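Local coordinates for protein prenylcyclase (Actinoplanes teichomyceticus, PDB 6IJ1) that probably acts on prenyl substrates, as a prenyltransferase or prenyl cyclase, though its exact reaction is uncertain, at residues A[241-253]-A[274-288]. Sequence-based numbering, arbitrary orientation.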
loop_
_atom_site.group_PDB
_atom_site.type_symbol
_atom_site.label_atom_id
_atom_site.label_comp_id
_atom_site.label_asym_id
_atom_site.label_seq_id
_atom_site.Cartn_x
_atom_site.Cartn_y
_atom_site.Cartn_z
ATOM N N HIS A 241 -2.116 0.532 -18.318
ATOM C CA HIS A 241 -3.583 0.775 -18.325
ATOM C C HIS A 241 -3.854 2.043 -19.127
ATOM O O HIS A 241 -4.188 3.063 -18.544
ATOM C CB HIS A 241 -4.130 0.878 -16.898
ATOM C CG HIS A 241 -3.946 -0.390 -16.149
ATOM N ND1 HIS A 241 -4.819 -1.438 -16.268
ATOM C CD2 HIS A 241 -2.970 -0.802 -15.320
ATOM C CE1 HIS A 241 -4.397 -2.435 -15.531
ATOM N NE2 HIS A 241 -3.266 -2.075 -14.945
ATOM N N PRO A 242 -3.705 2.006 -20.467
ATOM C CA PRO A 242 -3.895 3.188 -21.309
ATOM C C PRO A 242 -5.297 3.816 -21.309
ATOM O O PRO A 242 -5.396 4.951 -21.645
ATOM C CB PRO A 242 -3.489 2.733 -22.717
ATOM C CG PRO A 242 -3.560 1.233 -22.674
ATOM C CD PRO A 242 -3.325 0.826 -21.236
ATOM N N GLU A 243 -6.207 3.067 -20.861
ATOM C CA GLU A 243 -7.602 3.557 -20.782
ATOM C C GLU A 243 -7.806 4.297 -19.457
ATOM O O GLU A 243 -8.814 4.972 -19.307
ATOM C CB GLU A 243 -8.597 2.402 -20.914
ATOM C CG GLU A 243 -8.454 1.335 -19.840
ATOM C CD GLU A 243 -7.570 0.183 -20.279
ATOM O OE1 GLU A 243 -8.112 -0.889 -20.620
ATOM O OE2 GLU A 243 -6.332 0.350 -20.280
ATOM N N GLY A 244 -6.908 4.133 -18.540
ATOM C CA GLY A 244 -7.017 4.710 -17.196
ATOM C C GLY A 244 -6.830 3.603 -16.181
ATOM O O GLY A 244 -7.417 2.540 -16.363
ATOM N N SER A 245 -5.979 3.845 -15.191
ATOM C CA SER A 245 -5.713 2.848 -14.131
ATOM C C SER A 245 -6.595 3.167 -12.927
ATOM O O SER A 245 -6.461 4.242 -12.392
ATOM C CB SER A 245 -4.260 2.892 -13.736
ATOM O OG SER A 245 -4.050 2.221 -12.506
ATOM N N PRO A 246 -7.549 2.307 -12.536
ATOM C CA PRO A 246 -8.337 2.580 -11.346
ATOM C C PRO A 246 -7.397 2.772 -10.148
ATOM O O PRO A 246 -7.621 3.652 -9.375
ATOM C CB PRO A 246 -9.188 1.312 -11.197
ATOM C CG PRO A 246 -9.317 0.799 -12.607
ATOM C CD PRO A 246 -7.980 1.105 -13.248
ATOM N N PHE A 247 -6.351 1.952 -10.047
ATOM C CA PHE A 247 -5.422 2.092 -8.908
ATOM C C PHE A 247 -4.752 3.463 -8.908
ATOM O O PHE A 247 -4.770 4.183 -7.883
ATOM C CB PHE A 247 -4.401 0.950 -9.076
ATOM C CG PHE A 247 -3.421 0.781 -7.959
ATOM C CD1 PHE A 247 -3.852 0.308 -6.712
ATOM C CD2 PHE A 247 -2.092 1.034 -8.171
ATOM C CE1 PHE A 247 -2.891 0.051 -5.700
ATOM C CE2 PHE A 247 -1.100 0.779 -7.149
ATOM C CZ PHE A 247 -1.537 0.296 -5.932
ATOM N N ALA A 248 -4.131 3.835 -10.035
ATOM C CA ALA A 248 -3.395 5.103 -10.048
ATOM C C ALA A 248 -4.338 6.283 -9.933
ATOM O O ALA A 248 -3.950 7.333 -9.369
ATOM C CB ALA A 248 -2.558 5.212 -11.319
ATOM N N THR A 249 -5.553 6.169 -10.503
ATOM C CA THR A 249 -6.522 7.264 -10.420
ATOM C C THR A 249 -6.945 7.482 -8.962
ATOM O O THR A 249 -7.026 8.625 -8.485
ATOM C CB THR A 249 -7.739 6.918 -11.308
ATOM O OG1 THR A 249 -7.266 6.799 -12.628
ATOM C CG2 THR A 249 -8.771 8.061 -11.303
ATOM N N ALA A 250 -7.247 6.397 -8.249
ATOM C CA ALA A 250 -7.632 6.494 -6.847
ATOM C C ALA A 250 -6.512 7.087 -5.998
ATOM O O ALA A 250 -6.765 7.956 -5.137
ATOM C CB ALA A 250 -7.985 5.094 -6.328
ATOM N N LEU A 251 -5.284 6.664 -6.258
ATOM C CA LEU A 251 -4.160 7.173 -5.486
ATOM C C LEU A 251 -3.894 8.630 -5.814
ATOM O O LEU A 251 -3.593 9.409 -4.893
ATOM C CB LEU A 251 -2.924 6.298 -5.746
ATOM C CG LEU A 251 -3.103 4.904 -5.198
ATOM C CD1 LEU A 251 -2.141 3.932 -5.910
ATOM C CD2 LEU A 251 -2.908 4.861 -3.656
ATOM N N ALA A 252 -4.012 9.038 -7.082
ATOM C CA ALA A 252 -3.819 10.459 -7.383
ATOM C C ALA A 252 -4.889 11.292 -6.703
ATOM O O ALA A 252 -4.570 12.365 -6.158
ATOM C CB ALA A 252 -3.856 10.682 -8.913
ATOM N N LEU A 253 -6.165 10.851 -6.733
ATOM C CA LEU A 253 -7.230 11.558 -6.014
ATOM C C LEU A 253 -6.826 11.786 -4.558
ATOM O O LEU A 253 -6.945 12.907 -4.019
ATOM C CB LEU A 253 -8.522 10.722 -6.137
ATOM C CG LEU A 253 -9.821 11.311 -5.614
ATOM C CD1 LEU A 253 -10.987 10.465 -6.154
ATOM C CD2 LEU A 253 -9.879 11.312 -4.057
ATOM N N TRP A 274 -14.877 9.404 -12.707
ATOM C CA TRP A 274 -14.283 8.353 -13.545
ATOM C C TRP A 274 -14.335 7.003 -12.827
ATOM O O TRP A 274 -14.765 5.980 -13.396
ATOM C CB TRP A 274 -12.846 8.704 -13.967
ATOM C CG TRP A 274 -12.272 7.743 -15.001
ATOM C CD1 TRP A 274 -12.299 7.907 -16.351
ATOM C CD2 TRP A 274 -11.665 6.459 -14.746
ATOM N NE1 TRP A 274 -11.696 6.805 -16.967
ATOM C CE2 TRP A 274 -11.331 5.913 -15.985
ATOM C CE3 TRP A 274 -11.387 5.726 -13.577
ATOM C CZ2 TRP A 274 -10.711 4.660 -16.104
ATOM C CZ3 TRP A 274 -10.730 4.488 -13.702
ATOM C CH2 TRP A 274 -10.439 3.964 -14.948
ATOM N N LEU A 275 -13.918 6.958 -11.548
ATOM C CA LEU A 275 -14.009 5.705 -10.798
ATOM C C LEU A 275 -15.434 5.191 -10.722
ATOM O O LEU A 275 -15.657 3.984 -10.899
ATOM C CB LEU A 275 -13.411 5.878 -9.367
ATOM C CG LEU A 275 -11.918 6.112 -9.413
ATOM C CD1 LEU A 275 -11.415 6.722 -8.063
ATOM C CD2 LEU A 275 -11.155 4.849 -9.750
ATOM N N THR A 276 -16.417 6.087 -10.461
ATOM C CA THR A 276 -17.792 5.614 -10.404
ATOM C C THR A 276 -18.268 5.039 -11.739
ATOM O O THR A 276 -18.902 3.959 -11.771
ATOM C CB THR A 276 -18.664 6.785 -9.940
ATOM O OG1 THR A 276 -18.218 7.146 -8.603
ATOM C CG2 THR A 276 -20.048 6.323 -9.812
ATOM N N ARG A 277 -17.894 5.676 -12.847
ATOM C CA ARG A 277 -18.349 5.246 -14.162
ATOM C C ARG A 277 -17.682 3.939 -14.554
ATOM O O ARG A 277 -18.235 3.191 -15.379
ATOM C CB ARG A 277 -18.024 6.284 -15.231
ATOM C CG ARG A 277 -18.893 7.514 -15.161
ATOM C CD ARG A 277 -18.698 8.407 -16.429
ATOM N NE ARG A 277 -17.317 8.701 -16.806
ATOM C CZ ARG A 277 -16.594 9.694 -16.261
ATOM N NH1 ARG A 277 -17.127 10.488 -15.369
ATOM N NH2 ARG A 277 -15.362 9.911 -16.688
ATOM N N HIS A 278 -16.502 3.638 -14.002
ATOM C CA HIS A 278 -15.749 2.475 -14.484
ATOM C C HIS A 278 -15.807 1.280 -13.525
ATOM O O HIS A 278 -15.151 0.254 -13.761
ATOM C CB HIS A 278 -14.279 2.880 -14.787
ATOM C CG HIS A 278 -14.171 3.613 -16.082
ATOM N ND1 HIS A 278 -14.457 4.953 -16.245
ATOM C CD2 HIS A 278 -13.910 3.132 -17.322
ATOM C CE1 HIS A 278 -14.343 5.264 -17.529
ATOM N NE2 HIS A 278 -13.988 4.181 -18.194
ATOM N N GLN A 279 -16.602 1.357 -12.479
ATOM C CA GLN A 279 -16.787 0.205 -11.629
ATOM C C GLN A 279 -17.438 -0.932 -12.431
ATOM O O GLN A 279 -18.335 -0.715 -13.254
ATOM C CB GLN A 279 -17.699 0.601 -10.462
ATOM C CG GLN A 279 -17.832 -0.473 -9.398
ATOM C CD GLN A 279 -18.646 -0.011 -8.213
ATOM O OE1 GLN A 279 -19.457 0.864 -8.345
ATOM N NE2 GLN A 279 -18.394 -0.583 -7.065
ATOM N N ARG A 280 -16.936 -2.139 -12.230
ATOM C CA ARG A 280 -17.460 -3.344 -12.908
ATOM C C ARG A 280 -18.826 -3.730 -12.336
ATOM O O ARG A 280 -19.155 -3.390 -11.206
ATOM C CB ARG A 280 -16.480 -4.493 -12.699
ATOM C CG ARG A 280 -15.119 -4.288 -13.402
ATOM C CD ARG A 280 -14.033 -5.379 -12.909
ATOM N NE ARG A 280 -14.652 -6.716 -12.830
ATOM C CZ ARG A 280 -14.704 -7.542 -13.878
ATOM N NH1 ARG A 280 -14.189 -7.194 -15.063
ATOM N NH2 ARG A 280 -15.338 -8.706 -13.747
ATOM N N PRO A 281 -19.606 -4.501 -13.089
ATOM C CA PRO A 281 -20.920 -4.937 -12.578
ATOM C C PRO A 281 -20.868 -5.739 -11.293
ATOM O O PRO A 281 -21.850 -5.665 -10.526
ATOM C CB PRO A 281 -21.472 -5.811 -13.719
ATOM C CG PRO A 281 -20.593 -5.642 -14.854
ATOM C CD PRO A 281 -19.361 -4.892 -14.498
ATOM N N ASP A 282 -19.753 -6.393 -10.963
ATOM C CA ASP A 282 -19.635 -7.126 -9.721
ATOM C C ASP A 282 -19.164 -6.282 -8.535
ATOM O O ASP A 282 -19.019 -6.824 -7.446
ATOM C CB ASP A 282 -18.730 -8.360 -9.925
ATOM C CG ASP A 282 -17.310 -7.996 -10.407
ATOM O OD1 ASP A 282 -16.921 -6.835 -10.283
ATOM O OD2 ASP A 282 -16.588 -8.907 -10.921
ATOM N N GLY A 283 -18.983 -4.988 -8.722
ATOM C CA GLY A 283 -18.625 -4.065 -7.646
ATOM C C GLY A 283 -17.140 -3.807 -7.544
ATOM O O GLY A 283 -16.726 -2.956 -6.745
ATOM N N SER A 284 -16.317 -4.541 -8.305
ATOM C CA SER A 284 -14.870 -4.336 -8.250
ATOM C C SER A 284 -14.418 -3.411 -9.365
ATOM O O SER A 284 -15.210 -2.890 -10.152
ATOM C CB SER A 284 -14.130 -5.677 -8.362
ATOM O OG SER A 284 -14.340 -6.231 -9.667
ATOM N N TRP A 285 -13.092 -3.129 -9.413
ATOM C CA TRP A 285 -12.471 -2.401 -10.518
ATOM C C TRP A 285 -11.416 -3.290 -11.154
ATOM O O TRP A 285 -10.919 -4.238 -10.498
ATOM C CB TRP A 285 -11.819 -1.083 -9.993
ATOM C CG TRP A 285 -12.842 0.010 -9.761
ATOM C CD1 TRP A 285 -13.153 1.014 -10.653
ATOM C CD2 TRP A 285 -13.699 0.187 -8.622
ATOM N NE1 TRP A 285 -14.172 1.793 -10.124
ATOM C CE2 TRP A 285 -14.501 1.323 -8.879
ATOM C CE3 TRP A 285 -13.832 -0.471 -7.387
ATOM C CZ2 TRP A 285 -15.439 1.832 -7.940
ATOM C CZ3 TRP A 285 -14.766 0.008 -6.467
ATOM C CH2 TRP A 285 -15.577 1.151 -6.771
ATOM N N THR A 286 -11.060 -2.942 -12.403
ATOM C CA THR A 286 -10.099 -3.742 -13.155
ATOM C C THR A 286 -8.823 -3.885 -12.334
ATOM O O THR A 286 -8.278 -2.870 -11.873
ATOM C CB THR A 286 -9.790 -3.033 -14.448
ATOM O OG1 THR A 286 -11.057 -2.910 -15.173
ATOM C CG2 THR A 286 -8.735 -3.805 -15.280
ATOM N N PRO A 287 -8.284 -5.091 -12.171
ATOM C CA PRO A 287 -7.061 -5.225 -11.373
ATOM C C PRO A 287 -5.958 -4.382 -11.974
ATOM O O PRO A 287 -5.557 -4.558 -13.151
ATOM C CB PRO A 287 -6.729 -6.714 -11.442
ATOM C CG PRO A 287 -8.155 -7.369 -11.579
ATOM C CD PRO A 287 -8.852 -6.417 -12.503
ATOM N N SER A 288 -5.405 -3.514 -11.145
ATOM C CA SER A 288 -4.430 -2.563 -11.654
ATOM C C SER A 288 -3.412 -2.214 -10.572
ATOM O O SER A 288 -2.636 -1.258 -10.746
ATOM C CB SER A 288 -5.182 -1.309 -12.171
ATOM O OG SER A 288 -6.206 -0.883 -11.259
HETATM O O HOH W 1 -11.115 6.158 -19.738
HETATM O O HOH W 2 -1.836 0.782 -12.370
#
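Ser288 meets the first turn of helix 246-253 with its hydroxyl. Phe247 N donates to Ser288 OG (3.1 Å, 148° at the hydrogen), and the same OG donates to Thr286 O. A chi1 of 44° puts Ser288 OG between the backbone N and the carbonyl carbon, turned to Phe247 N. The backbone itself sets Ser288 CB over one face of the His241 imidazole, a CH-pi contact 3.7 Å from the centroid. Ser245 caps the helix: its OG accepts from Ala248 N (3.0 Å) and donates to a water 2.6 Å away, which donates to Ser288 O. Pro246 lies between Trp274 and Trp285, with Pro246 CG 4.1 Å from Trp274 CH2 and Pro246 CB 3.8 Å from Trp285 CB. Trp274 CH2 also reaches Gly244 O (3.6 Å). A second water joins Trp274 NE1 to Glu243 O. Leu275 is a knob among Pro246, Thr249, Ala250 and Leu253. Trp285 NE1 donates in its ring plane to Leu275 O (2.8 Å). Consecutive helices 246-256 and 265-278 thus form a nearly antiparallel hairpin; helix 327-341 touches Phe247, Ala250 and Trp285. Apolar packing joins the first helix to its partner and the following loop, while two serine hydroxyls take up N-H groups of its first turn and two waters bridge the segments.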